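Local coordinates for protein alpha-1,2-mannosyltransferase (Ktr4), putative (Neosartorya fumigata, PDB 7BOP) that belongs to the glycolipid 2-alpha-mannosyltransferase family of the GT-A clan and binds guanosine-5'-diphosphate and a manganese ion, at residues A[262-267]-A[371-376]; A[55-60]-A[64-69]; A[298-303]-A[307-312]. All coordinates share one frame; numbering follows the deposited sequence.

Interaction 1 (A[262-267]-A[371-376])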
ATOM      1  N   SER A 262       0.896 -22.378   6.642  1.00 41.67           N
ATOM      2  CA  SER A 262      -0.062 -23.416   6.258  1.00 42.29           C
ATOM      3  C   SER A 262      -0.375 -23.437   4.754  1.00 41.25           C
ATOM      4  O   SER A 262      -0.824 -24.463   4.245  1.00 41.92           O
ATOM      5  CB  SER A 262      -1.349 -23.269   7.080  1.00 43.88           C
ATOM      6  OG  SER A 262      -2.036 -22.074   6.742  1.00 46.67           O
ATOM      7  N   LEU A 263      -0.143 -22.330   4.044  1.00 39.22           N
ATOM      8  CA  LEU A 263      -0.411 -22.261   2.598  1.00 39.04           C
ATOM      9  C   LEU A 263       0.806 -22.536   1.737  1.00 39.31           C
ATOM     10  O   LEU A 263       0.734 -23.316   0.789  1.00 39.88           O
ATOM     11  CB  LEU A 263      -0.976 -20.894   2.216  1.00 39.48           C
ATOM     12  CG  LEU A 263      -2.307 -20.457   2.811  1.00 39.85           C
ATOM     13  CD1 LEU A 263      -2.798 -19.211   2.078  1.00 39.84           C
ATOM     14  CD2 LEU A 263      -3.335 -21.572   2.736  1.00 42.46           C
ATOM     15  N   ARG A 264       1.906 -21.846   2.036  1.00 37.04           N
ATOM     16  CA  ARG A 264       3.138 -21.944   1.263  1.00 35.09           C
ATOM     17  C   ARG A 264       4.299 -22.040   2.246  1.00 36.47           C
ATOM     18  O   ARG A 264       5.058 -21.083   2.416  1.00 35.41           O
ATOM     19  CB  ARG A 264       3.272 -20.754   0.312  1.00 35.15           C
ATOM     20  CG  ARG A 264       2.090 -20.654  -0.641  1.00 36.39           C
ATOM     21  CD  ARG A 264       2.236 -19.543  -1.648  1.00 35.31           C
ATOM     22  NE  ARG A 264       3.234 -19.835  -2.665  1.00 34.94           N
ATOM     23  CZ  ARG A 264       3.623 -18.975  -3.600  1.00 38.04           C
ATOM     24  NH1 ARG A 264       3.104 -17.747  -3.655  1.00 36.94           N
ATOM     25  NH2 ARG A 264       4.551 -19.329  -4.482  1.00 41.60           N
ATOM     26  N   PRO A 265       4.441 -23.205   2.913  1.00 37.62           N
ATOM     27  CA  PRO A 265       5.472 -23.335   3.952  1.00 38.66           C
ATOM     28  C   PRO A 265       6.907 -23.046   3.502  1.00 38.28           C
ATOM     29  O   PRO A 265       7.719 -22.614   4.324  1.00 38.35           O
ATOM     30  CB  PRO A 265       5.317 -24.792   4.444  1.00 40.02           C
ATOM     31  CG  PRO A 265       4.502 -25.487   3.405  1.00 39.80           C
ATOM     32  CD  PRO A 265       3.625 -24.430   2.796  1.00 39.45           C
ATOM     33  N   ASP A 266       7.221 -23.240   2.223  1.00 36.90           N
ATOM     34  CA  ASP A 266       8.566 -22.928   1.735  1.00 39.84           C
ATOM     35  C   ASP A 266       8.869 -21.423   1.674  1.00 37.91           C
ATOM     36  O   ASP A 266      10.032 -21.011   1.800  1.00 37.34           O
ATOM     37  CB  ASP A 266       8.833 -23.593   0.382  1.00 43.65           C
ATOM     38  CG  ASP A 266       8.817 -25.130   0.463  1.00 50.61           C
ATOM     39  OD1 ASP A 266       9.023 -25.707   1.565  1.00 53.42           O
ATOM     40  OD2 ASP A 266       8.608 -25.766  -0.596  1.00 59.07           O
ATOM     41  N   HIS A 267       7.840 -20.604   1.482  1.00 34.28           N
ATOM     42  CA  HIS A 267       8.017 -19.155   1.621  1.00 33.83           C
ATOM     43  C   HIS A 267       8.374 -18.784   3.045  1.00 30.45           C
ATOM     44  O   HIS A 267       9.285 -18.002   3.259  1.00 32.49           O
ATOM     45  CB  HIS A 267       6.771 -18.382   1.203  1.00 33.41           C
ATOM     46  CG  HIS A 267       6.754 -18.018  -0.239  1.00 34.00           C
ATOM     47  ND1 HIS A 267       6.907 -18.949  -1.243  1.00 34.54           N
ATOM     48  CD2 HIS A 267       6.599 -16.821  -0.851  1.00 33.30           C
ATOM     49  CE1 HIS A 267       6.845 -18.342  -2.416  1.00 35.15           C
ATOM     50  NE2 HIS A 267       6.658 -17.051  -2.205  1.00 35.09           N
ATOM     51  N   ALA A 371      -1.933 -17.619  -9.723  1.00 32.39           N
ATOM     52  CA  ALA A 371      -3.032 -17.834  -8.772  1.00 32.88           C
ATOM     53  C   ALA A 371      -2.568 -18.002  -7.325  1.00 33.85           C
ATOM     54  O   ALA A 371      -3.230 -17.529  -6.399  1.00 33.08           O
ATOM     55  CB  ALA A 371      -3.874 -19.039  -9.187  1.00 35.27           C
ATOM     56  N   LYS A 372      -1.426 -18.662  -7.135  1.00 33.13           N
ATOM     57  CA  LYS A 372      -0.906 -18.934  -5.783  1.00 34.20           C
ATOM     58  C   LYS A 372      -0.336 -17.717  -5.035  1.00 31.13           C
ATOM     59  O   LYS A 372       0.068 -17.842  -3.884  1.00 31.27           O
ATOM     60  CB  LYS A 372       0.144 -20.052  -5.834  1.00 38.06           C
ATOM     61  CG  LYS A 372       1.441 -19.710  -6.534  1.00 42.34           C
ATOM     62  CD  LYS A 372       2.449 -20.854  -6.443  1.00 47.89           C
ATOM     63  CE  LYS A 372       2.176 -21.945  -7.464  1.00 51.68           C
ATOM     64  NZ  LYS A 372       2.587 -21.521  -8.833  1.00 54.74           N
ATOM     65  N   GLU A 373      -0.276 -16.561  -5.691  1.00 31.13           N
ATOM     66  CA  GLU A 373       0.233 -15.353  -5.066  1.00 31.55           C
ATOM     67  C   GLU A 373      -0.785 -14.646  -4.169  1.00 30.28           C
ATOM     68  O   GLU A 373      -0.406 -13.738  -3.431  1.00 29.53           O
ATOM     69  CB  GLU A 373       0.784 -14.390  -6.126  1.00 32.77           C
ATOM     70  CG  GLU A 373       1.921 -14.958  -6.977  1.00 33.94           C
ATOM     71  CD  GLU A 373       3.052 -15.560  -6.164  1.00 34.92           C
ATOM     72  OE1 GLU A 373       3.421 -15.007  -5.116  1.00 35.70           O
ATOM     73  OE2 GLU A 373       3.576 -16.605  -6.555  1.00 36.82           O
ATOM     74  N   ASP A 374      -2.046 -15.079  -4.195  1.00 29.27           N
ATOM     75  CA  ASP A 374      -3.094 -14.491  -3.360  1.00 28.59           C
ATOM     76  C   ASP A 374      -2.932 -15.001  -1.929  1.00 29.86           C
ATOM     77  O   ASP A 374      -2.980 -16.207  -1.693  1.00 28.53           O
ATOM     78  CB  ASP A 374      -4.468 -14.883  -3.919  1.00 28.64           C
ATOM     79  CG  ASP A 374      -5.637 -14.224  -3.201  1.00 28.63           C
ATOM     80  OD1 ASP A 374      -5.464 -13.289  -2.384  1.00 27.94           O
ATOM     81  OD2 ASP A 374      -6.773 -14.646  -3.479  1.00 29.90           O
ATOM     82  N   CYS A 375      -2.749 -14.093  -0.971  1.00 29.96           N
ATOM     83  CA  CYS A 375      -2.631 -14.503   0.431  1.00 29.22           C
ATOM     84  C   CYS A 375      -3.889 -14.228   1.259  1.00 29.08           C
ATOM     85  O   CYS A 375      -3.918 -14.523   2.452  1.00 30.00           O
ATOM     86  CB  CYS A 375      -1.414 -13.856   1.077  1.00 30.95           C
ATOM     87  SG  CYS A 375      -1.088 -14.504   2.735  1.00 33.69           S
ATOM     88  N   ARG A 376      -4.954 -13.730   0.635  1.00 27.88           N
ATOM     89  CA  ARG A 376      -6.193 -13.462   1.378  1.00 28.42           C
ATOM     90  C   ARG A 376      -6.755 -14.659   2.166  1.00 29.40           C
ATOM     91  O   ARG A 376      -7.264 -14.450   3.255  1.00 28.82           O
ATOM     92  CB  ARG A 376      -7.270 -12.887   0.463  1.00 28.49           C
ATOM     93  CG  ARG A 376      -7.004 -11.447   0.027  1.00 28.36           C
ATOM     94  CD  ARG A 376      -8.017 -10.944  -0.993  1.00 29.30           C
ATOM     95  NE  ARG A 376      -8.120 -11.906  -2.082  1.00 29.64           N
ATOM     96  CZ  ARG A 376      -9.204 -12.164  -2.805  1.00 30.59           C
ATOM     97  NH1 ARG A 376     -10.347 -11.487  -2.639  1.00 30.70           N
ATOM     98  NH2 ARG A 376      -9.129 -13.126  -3.722  1.00 31.20           N
TER
HETATM   99  O   HOH W   1       6.203 -17.659  -5.913  1.00 52.46           O
HETATM  100  O   HOH W   2       6.023 -15.253  -4.263  1.00 43.33           O

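Interaction 2 (A[55-60]-A[64-69]). With NA (sodium ion), chain I.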
ATOM      1  N   ASN A  55     -23.608  17.391   0.867  1.00 34.27           N
ATOM      2  CA  ASN A  55     -22.548  18.160   1.517  1.00 33.85           C
ATOM      3  C   ASN A  55     -21.899  19.102   0.532  1.00 33.18           C
ATOM      4  O   ASN A  55     -22.005  18.918  -0.684  1.00 33.93           O
ATOM      5  CB  ASN A  55     -21.470  17.232   2.082  1.00 33.54           C
ATOM      6  CG  ASN A  55     -21.911  16.554   3.356  1.00 33.96           C
ATOM      7  OD1 ASN A  55     -21.914  17.172   4.415  1.00 34.22           O
ATOM      8  ND2 ASN A  55     -22.306  15.286   3.260  1.00 34.65           N
ATOM      9  N   ASP A  56     -21.205  20.092   1.081  1.00 31.86           N
ATOM     10  CA  ASP A  56     -20.379  20.990   0.299  1.00 32.57           C
ATOM     11  C   ASP A  56     -19.012  20.343   0.040  1.00 32.18           C
ATOM     12  O   ASP A  56     -18.139  20.394   0.885  1.00 33.40           O
ATOM     13  CB  ASP A  56     -20.205  22.313   1.057  1.00 31.49           C
ATOM     14  CG  ASP A  56     -19.329  23.303   0.327  1.00 31.51           C
ATOM     15  OD1 ASP A  56     -18.950  23.057  -0.845  1.00 32.39           O
ATOM     16  OD2 ASP A  56     -19.025  24.350   0.949  1.00 31.76           O
ATOM     17  N   TYR A  57     -18.845  19.751  -1.135  1.00 33.19           N
ATOM     18  CA  TYR A  57     -17.557  19.234  -1.586  1.00 33.66           C
ATOM     19  C   TYR A  57     -17.059  19.999  -2.816  1.00 34.94           C
ATOM     20  O   TYR A  57     -16.255  19.483  -3.591  1.00 36.08           O
ATOM     21  CB  TYR A  57     -17.652  17.724  -1.867  1.00 32.64           C
ATOM     22  CG  TYR A  57     -17.542  16.851  -0.627  1.00 31.45           C
ATOM     23  CD1 TYR A  57     -16.305  16.594  -0.035  1.00 32.24           C
ATOM     24  CD2 TYR A  57     -18.664  16.250  -0.074  1.00 32.02           C
ATOM     25  CE1 TYR A  57     -16.200  15.780   1.096  1.00 31.92           C
ATOM     26  CE2 TYR A  57     -18.575  15.430   1.050  1.00 32.52           C
ATOM     27  CZ  TYR A  57     -17.341  15.192   1.626  1.00 32.46           C
ATOM     28  OH  TYR A  57     -17.262  14.380   2.730  1.00 32.12           O
ATOM     29  N   ALA A  58     -17.495  21.252  -2.977  1.00 35.52           N
ATOM     30  CA  ALA A  58     -17.020  22.083  -4.084  1.00 36.93           C
ATOM     31  C   ALA A  58     -15.493  22.238  -4.009  1.00 35.96           C
ATOM     32  O   ALA A  58     -14.940  22.404  -2.918  1.00 34.56           O
ATOM     33  CB  ALA A  58     -17.702  23.454  -4.078  1.00 37.72           C
ATOM     34  N   PRO A  59     -14.813  22.175  -5.165  1.00 37.35           N
ATOM     35  CA  PRO A  59     -13.345  22.142  -5.168  1.00 40.42           C
ATOM     36  C   PRO A  59     -12.671  23.379  -4.563  1.00 42.14           C
ATOM     37  O   PRO A  59     -11.590  23.258  -3.985  1.00 42.43           O
ATOM     38  CB  PRO A  59     -12.986  21.994  -6.649  1.00 39.77           C
ATOM     39  CG  PRO A  59     -14.197  22.403  -7.396  1.00 39.54           C
ATOM     40  CD  PRO A  59     -15.376  22.139  -6.524  1.00 37.74           C
ATOM     41  N   ASN A  60     -13.301  24.544  -4.679  1.00 43.77           N
ATOM     42  CA  ASN A  60     -12.711  25.780  -4.153  1.00 47.51           C
ATOM     43  C   ASN A  60     -13.454  26.376  -2.948  1.00 46.27           C
ATOM     44  O   ASN A  60     -13.135  27.480  -2.524  1.00 47.82           O
ATOM     45  CB  ASN A  60     -12.573  26.786  -5.299  1.00 49.40           C
ATOM     46  CG  ASN A  60     -11.673  26.263  -6.405  1.00 51.22           C
ATOM     47  OD1 ASN A  60     -10.549  25.839  -6.145  1.00 53.11           O
ATOM     48  ND2 ASN A  60     -12.167  26.259  -7.633  1.00 54.49           N
ATOM     49  N   SER A  64     -15.790  23.391   3.057  1.00 33.47           N
ATOM     50  CA  SER A  64     -16.139  22.084   2.517  1.00 34.31           C
ATOM     51  C   SER A  64     -16.205  21.035   3.603  1.00 33.73           C
ATOM     52  O   SER A  64     -15.724  21.232   4.715  1.00 35.11           O
ATOM     53  CB  SER A  64     -15.129  21.628   1.451  1.00 36.14           C
ATOM     54  OG  SER A  64     -13.959  21.073   2.030  1.00 35.27           O
ATOM     55  N   ALA A  65     -16.772  19.897   3.237  1.00 35.05           N
ATOM     56  CA  ALA A  65     -16.866  18.748   4.120  1.00 35.61           C
ATOM     57  C   ALA A  65     -15.580  17.890   4.144  1.00 35.90           C
ATOM     58  O   ALA A  65     -15.565  16.835   4.780  1.00 37.38           O
ATOM     59  CB  ALA A  65     -18.068  17.900   3.717  1.00 35.69           C
ATOM     60  N   ARG A  66     -14.513  18.335   3.483  1.00 34.77           N
ATOM     61  CA  ARG A  66     -13.270  17.568   3.426  1.00 34.85           C
ATOM     62  C   ARG A  66     -12.526  17.598   4.748  1.00 37.02           C
ATOM     63  O   ARG A  66     -12.386  18.651   5.374  1.00 34.32           O
ATOM     64  CB  ARG A  66     -12.356  18.087   2.316  1.00 34.75           C
ATOM     65  CG  ARG A  66     -12.871  17.788   0.922  1.00 34.32           C
ATOM     66  CD  ARG A  66     -11.870  18.231  -0.122  1.00 35.44           C
ATOM     67  NE  ARG A  66     -11.896  19.682  -0.326  1.00 35.55           N
ATOM     68  CZ  ARG A  66     -12.799  20.342  -1.055  1.00 35.73           C
ATOM     69  NH1 ARG A  66     -13.801  19.706  -1.668  1.00 35.03           N
ATOM     70  NH2 ARG A  66     -12.709  21.667  -1.167  1.00 37.01           N
ATOM     71  N   THR A  67     -12.043  16.435   5.176  1.00 35.66           N
ATOM     72  CA  THR A  67     -11.138  16.375   6.317  1.00 33.60           C
ATOM     73  C   THR A  67      -9.713  16.634   5.820  1.00 33.25           C
ATOM     74  O   THR A  67      -9.517  16.921   4.641  1.00 34.04           O
ATOM     75  CB  THR A  67     -11.300  15.060   7.108  1.00 35.00           C
ATOM     76  OG1 THR A  67     -10.602  15.182   8.354  1.00 34.92           O
ATOM     77  CG2 THR A  67     -10.771  13.842   6.316  1.00 33.93           C
ATOM     78  N   ASN A  68      -8.726  16.575   6.713  1.00 34.63           N
ATOM     79  CA  ASN A  68      -7.335  16.877   6.350  1.00 34.01           C
ATOM     80  C   ASN A  68      -6.629  15.643   5.754  1.00 34.74           C
ATOM     81  O   ASN A  68      -5.861  14.933   6.424  1.00 33.60           O
ATOM     82  CB  ASN A  68      -6.542  17.505   7.501  1.00 36.20           C
ATOM     83  CG  ASN A  68      -6.534  16.668   8.759  1.00 38.23           C
ATOM     84  OD1 ASN A  68      -7.473  15.924   9.035  1.00 39.72           O
ATOM     85  ND2 ASN A  68      -5.470  16.803   9.549  1.00 39.99           N
ATOM     86  N   ALA A  69      -6.905  15.426   4.476  1.00 33.72           N
ATOM     87  CA  ALA A  69      -6.426  14.257   3.745  1.00 34.51           C
ATOM     88  C   ALA A  69      -6.052  14.648   2.325  1.00 34.46           C
ATOM     89  O   ALA A  69      -6.520  15.672   1.812  1.00 33.97           O
ATOM     90  CB  ALA A  69      -7.494  13.170   3.748  1.00 33.51           C
TER
HETATM   91 NA    NA I 403     -22.538  18.598  -2.828  1.00 36.89          NA
HETATM   92  O   HOH W   3     -20.436  19.404  -3.581  1.00 33.94           O
HETATM   93  O   HOH W   4     -23.533  18.271  -4.879  1.00 42.76           O

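Interaction 3 (A[298-303]-A[307-312])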
ATOM      1  N   ALA A 298       9.945   3.905  15.452  1.00 32.21           N
ATOM      2  CA  ALA A 298      11.099   3.221  16.062  1.00 32.76           C
ATOM      3  C   ALA A 298      11.450   1.947  15.279  1.00 32.07           C
ATOM      4  O   ALA A 298      12.627   1.653  15.064  1.00 31.30           O
ATOM      5  CB  ALA A 298      10.827   2.887  17.521  1.00 33.24           C
ATOM      6  N   TYR A 299      10.423   1.214  14.847  1.00 32.05           N
ATOM      7  CA  TYR A 299      10.597   0.031  13.995  1.00 31.03           C
ATOM      8  C   TYR A 299      11.293   0.404  12.697  1.00 30.83           C
ATOM      9  O   TYR A 299      12.282  -0.237  12.312  1.00 30.20           O
ATOM     10  CB  TYR A 299       9.246  -0.643  13.729  1.00 30.76           C
ATOM     11  CG  TYR A 299       9.297  -1.843  12.803  1.00 30.96           C
ATOM     12  CD1 TYR A 299      10.094  -2.947  13.108  1.00 32.14           C
ATOM     13  CD2 TYR A 299       8.525  -1.891  11.636  1.00 32.00           C
ATOM     14  CE1 TYR A 299      10.135  -4.054  12.269  1.00 32.09           C
ATOM     15  CE2 TYR A 299       8.560  -3.003  10.795  1.00 30.18           C
ATOM     16  CZ  TYR A 299       9.361  -4.077  11.115  1.00 30.60           C
ATOM     17  OH  TYR A 299       9.406  -5.187  10.287  1.00 31.09           O
ATOM     18  N   PHE A 300      10.819   1.461  12.033  1.00 31.13           N
ATOM     19  CA  PHE A 300      11.468   1.894  10.808  1.00 31.90           C
ATOM     20  C   PHE A 300      12.948   2.218  11.046  1.00 33.34           C
ATOM     21  O   PHE A 300      13.808   1.773  10.292  1.00 32.44           O
ATOM     22  CB  PHE A 300      10.792   3.098  10.139  1.00 32.25           C
ATOM     23  CG  PHE A 300      11.662   3.720   9.097  1.00 31.87           C
ATOM     24  CD1 PHE A 300      11.856   3.078   7.881  1.00 33.22           C
ATOM     25  CD2 PHE A 300      12.394   4.872   9.373  1.00 33.38           C
ATOM     26  CE1 PHE A 300      12.711   3.606   6.925  1.00 33.11           C
ATOM     27  CE2 PHE A 300      13.253   5.408   8.418  1.00 33.70           C
ATOM     28  CZ  PHE A 300      13.411   4.772   7.193  1.00 34.01           C
ATOM     29  N   ASN A 301      13.239   3.005  12.083  1.00 33.54           N
ATOM     30  CA  ASN A 301      14.623   3.395  12.352  1.00 34.03           C
ATOM     31  C   ASN A 301      15.518   2.205  12.656  1.00 32.32           C
ATOM     32  O   ASN A 301      16.667   2.192  12.226  1.00 32.53           O
ATOM     33  CB  ASN A 301      14.713   4.438  13.464  1.00 35.50           C
ATOM     34  CG  ASN A 301      14.209   5.792  13.019  1.00 36.97           C
ATOM     35  OD1 ASN A 301      14.500   6.239  11.912  1.00 38.45           O
ATOM     36  ND2 ASN A 301      13.453   6.453  13.876  1.00 39.47           N
ATOM     37  N   HIS A 302      14.991   1.219  13.379  1.00 31.75           N
ATOM     38  CA  HIS A 302      15.701  -0.039  13.590  1.00 32.84           C
ATOM     39  C   HIS A 302      16.070  -0.713  12.256  1.00 32.14           C
ATOM     40  O   HIS A 302      17.228  -1.094  12.027  1.00 31.44           O
ATOM     41  CB  HIS A 302      14.847  -0.987  14.427  1.00 34.61           C
ATOM     42  CG  HIS A 302      15.491  -2.311  14.673  1.00 36.76           C
ATOM     43  ND1 HIS A 302      15.393  -3.364  13.788  1.00 39.50           N
ATOM     44  CD2 HIS A 302      16.266  -2.744  15.689  1.00 37.00           C
ATOM     45  CE1 HIS A 302      16.081  -4.390  14.253  1.00 38.06           C
ATOM     46  NE2 HIS A 302      16.615  -4.044  15.410  1.00 40.22           N
ATOM     47  N   LEU A 303      15.087  -0.846  11.373  1.00 31.11           N
ATOM     48  CA  LEU A 303      15.321  -1.441  10.045  1.00 31.50           C
ATOM     49  C   LEU A 303      16.316  -0.615   9.225  1.00 32.02           C
ATOM     50  O   LEU A 303      17.166  -1.160   8.504  1.00 31.96           O
ATOM     51  CB  LEU A 303      14.005  -1.574   9.282  1.00 31.00           C
ATOM     52  CG  LEU A 303      12.933  -2.499   9.860  1.00 30.85           C
ATOM     53  CD1 LEU A 303      11.749  -2.495   8.896  1.00 30.45           C
ATOM     54  CD2 LEU A 303      13.428  -3.927  10.116  1.00 31.76           C
ATOM     55  N   GLY A 307      20.185  -1.989   7.762  1.00 33.62           N
ATOM     56  CA  GLY A 307      20.728  -1.902   6.409  1.00 33.58           C
ATOM     57  C   GLY A 307      19.987  -2.651   5.317  1.00 33.10           C
ATOM     58  O   GLY A 307      20.310  -2.494   4.135  1.00 32.10           O
ATOM     59  N   GLY A 308      18.973  -3.432   5.698  1.00 32.10           N
ATOM     60  CA  GLY A 308      18.254  -4.279   4.765  1.00 31.72           C
ATOM     61  C   GLY A 308      17.451  -3.606   3.666  1.00 31.68           C
ATOM     62  O   GLY A 308      17.132  -4.261   2.675  1.00 30.85           O
ATOM     63  N   PHE A 309      17.143  -2.314   3.798  1.00 30.33           N
ATOM     64  CA  PHE A 309      16.606  -1.559   2.656  1.00 31.04           C
ATOM     65  C   PHE A 309      17.575  -1.504   1.476  1.00 32.14           C
ATOM     66  O   PHE A 309      17.137  -1.366   0.326  1.00 31.77           O
ATOM     67  CB  PHE A 309      16.174  -0.132   3.052  1.00 31.07           C
ATOM     68  CG  PHE A 309      14.931  -0.097   3.896  1.00 31.89           C
ATOM     69  CD1 PHE A 309      13.721  -0.563   3.390  1.00 31.61           C
ATOM     70  CD2 PHE A 309      14.965   0.385   5.205  1.00 31.63           C
ATOM     71  CE1 PHE A 309      12.571  -0.555   4.173  1.00 32.23           C
ATOM     72  CE2 PHE A 309      13.815   0.402   5.986  1.00 32.01           C
ATOM     73  CZ  PHE A 309      12.621  -0.072   5.478  1.00 31.41           C
ATOM     74  N   PHE A 310      18.878  -1.598   1.761  1.00 31.27           N
ATOM     75  CA  PHE A 310      19.917  -1.555   0.727  1.00 32.28           C
ATOM     76  C   PHE A 310      20.634  -2.868   0.514  1.00 31.60           C
ATOM     77  O   PHE A 310      20.841  -3.249  -0.632  1.00 33.64           O
ATOM     78  CB  PHE A 310      20.897  -0.420   1.021  1.00 32.46           C
ATOM     79  CG  PHE A 310      20.236   0.909   0.983  1.00 31.71           C
ATOM     80  CD1 PHE A 310      19.994   1.525  -0.234  1.00 32.47           C
ATOM     81  CD2 PHE A 310      19.743   1.484   2.137  1.00 31.63           C
ATOM     82  CE1 PHE A 310      19.320   2.731  -0.292  1.00 32.47           C
ATOM     83  CE2 PHE A 310      19.084   2.698   2.091  1.00 31.68           C
ATOM     84  CZ  PHE A 310      18.862   3.318   0.873  1.00 31.30           C
ATOM     85  N   TYR A 311      21.010  -3.562   1.587  1.00 31.36           N
ATOM     86  CA  TYR A 311      21.712  -4.854   1.450  1.00 31.95           C
ATOM     87  C   TYR A 311      20.782  -5.995   1.067  1.00 33.24           C
ATOM     88  O   TYR A 311      21.226  -7.025   0.548  1.00 32.61           O
ATOM     89  CB  TYR A 311      22.495  -5.200   2.721  1.00 33.09           C
ATOM     90  CG  TYR A 311      23.423  -4.095   3.205  1.00 33.46           C
ATOM     91  CD1 TYR A 311      24.199  -3.348   2.307  1.00 34.02           C
ATOM     92  CD2 TYR A 311      23.533  -3.803   4.565  1.00 33.57           C
ATOM     93  CE1 TYR A 311      25.054  -2.343   2.751  1.00 35.40           C
ATOM     94  CE2 TYR A 311      24.385  -2.799   5.019  1.00 35.61           C
ATOM     95  CZ  TYR A 311      25.139  -2.071   4.112  1.00 35.54           C
ATOM     96  OH  TYR A 311      25.977  -1.085   4.562  1.00 35.94           O
ATOM     97  N   GLU A 312      19.490  -5.818   1.339  1.00 32.32           N
ATOM     98  CA  GLU A 312      18.457  -6.687   0.798  1.00 33.02           C
ATOM     99  C   GLU A 312      17.548  -5.757   0.009  1.00 32.85           C
ATOM    100  O   GLU A 312      17.978  -4.652  -0.316  1.00 33.90           O
ATOM    101  CB  GLU A 312      17.771  -7.468   1.928  1.00 32.37           C
ATOM    102  CG  GLU A 312      18.720  -8.480   2.542  1.00 32.29           C
ATOM    103  CD  GLU A 312      18.194  -9.176   3.783  1.00 32.20           C
ATOM    104  OE1 GLU A 312      16.961  -9.285   3.991  1.00 31.11           O
ATOM    105  OE2 GLU A 312      19.042  -9.661   4.563  1.00 33.32           O
TER

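Interaction 1 (A[262-267]-A[371-376])
Arg264 reaches across to Glu373 and Lys372, and its guanidinium carries most of the contact. One nitrogen, Arg264 NH1, is shared between both carboxylate oxygens of Glu373, at 3.1 Å from OE1 and 3.2 Å from OE2. These bonds are weak and bent, and the salt bridge they make joins planes turned 70° apart. OE1 lies at the guanidinium edge, while the flat faces meet other groups: CD of Lys372 lies over the rim of one face, 3.3 Å from Arg264 NH2, and CE1 of His267 over the rim of the opposite one. Phe225 adds a cation-pi contact with Arg264. A bend at chi3 (72°) turns the end of the arginine chain to this site, where the two side chains it meets cross it at about a right angle. Water 1 links Arg264 NH2 to Glu373 OE2, and water 2 joins His267 NE2 to Glu373 OE1. Arg264 is the N-cap residue of helix 265-270, and the backbone bond from His267 N to Arg264 O starts its first turn. Residues 371-373 end a 3-10 turn, and a short loop leads from there into helix 376-382. Here Asp374 OD1 caps Arg376 N at 3.1 Å. Farther out, Cys375 is disulfide-bonded to Cys277.

Interaction 2 (A[55-60]-A[64-69])
Asp56 and Ala65 supply the backbone link: Ala65 N donates to Asp56 O at 2.8 Å, and CA of Ser64 approaches the same oxygen in a C-H...O contact. The Arg66 chain folds back at its third torsion (-77°), and its guanidinium takes Ala58 O end-on, NH2 at 2.9 Å and NH1 at 3.2 Å. Both donors come from the same face of the carbonyl plane, and the oxygen sits in the guanidinium plane. NH1 adds a weak bond to Tyr57 O and also bonds Phe98 O. Both arms of this loop, which runs on into strand 69-74 of the central mixed sheet, are braced by side-chain-to-backbone turns: Asp56 OD1 accepts from Ala58 N in an Asx turn, and Ser64 OG from Arg66 N in an ST turn. Apolar contact comes from the Tyr57 ring. CB of Ala65 sits over one face in a CH-pi contact, 3.8 Å from the centroid, while CG of Arg66 meets the ring edge. The hydroxyl end of Tyr57 bonds to Asp206 OD2. A sodium ion is coordinated by Asn55 O at 2.2 Å, by Ala52 O and by waters 3 and 4. Water 3 also accepts from Tyr57 N at 2.9 Å.

Interaction 3 (A[298-303]-A[307-312])
Phe300 and Phe309 make the tight part of this contact. CE2 of Phe309 comes to 3.5 Å from CE1 of Phe300, and the rings meet obliquely, planes 38° apart and centroids separated by 5.7 Å. The same CE2 also touches CB of Leu303 at 3.8 Å, so one corner of the Phe309 ring is lodged against two residues a helical turn apart. Phe300 holds its ring there with CG lying opposite the backbone N (chi1 166°), beside the carbonyl carbon. Surrounding helices close the cluster, Phe300 resting on Met177, Phe309 on Ser175 and Val319, and Leu303 on Leu234. Away from the rings, Gly307 N donates to Leu303 O over 3.2 Å, a helical bond at the C-terminal end of helix 294-306. Contact is looser at Gly308, and farther along Tyr311 and Glu312 turn partly to solvent; the hydroxyl of Tyr311 accepts from Asn143 N. Gly307 has positive phi (94°), where a CB would be jammed against the preceding carbonyl oxygen and would clash with Tyr311 CE2, so the position itself calls for glycine. This is a helix C-terminus closed by a glycine, from which helix 294-306 passes directly into the short, weakly bonded helix 308-311.

How the interactions relate
From the N terminus, interaction 2 comes first: it closes a tight loop with three residues between its segments, running into strand 69-74 of the mixed sheet. Interaction 1 opens much later, at residues 262-267, and closes only at 371-376, enclosing 103 residues of helix, strand and loop; it links the start of helix 265-270 to the C-terminal region before helix 376-382. Interaction 3 is nested inside that long excursion, where it joins the end of helix 294-306 to helix 308-311 through the break at Gly307. No two of the contacts cross or touch. Interactions 1 and 2 lie on opposite sides of the chain's centre, their centres about 41 Å apart, whereas interactions 1 and 3 are about 25 Å apart between centres.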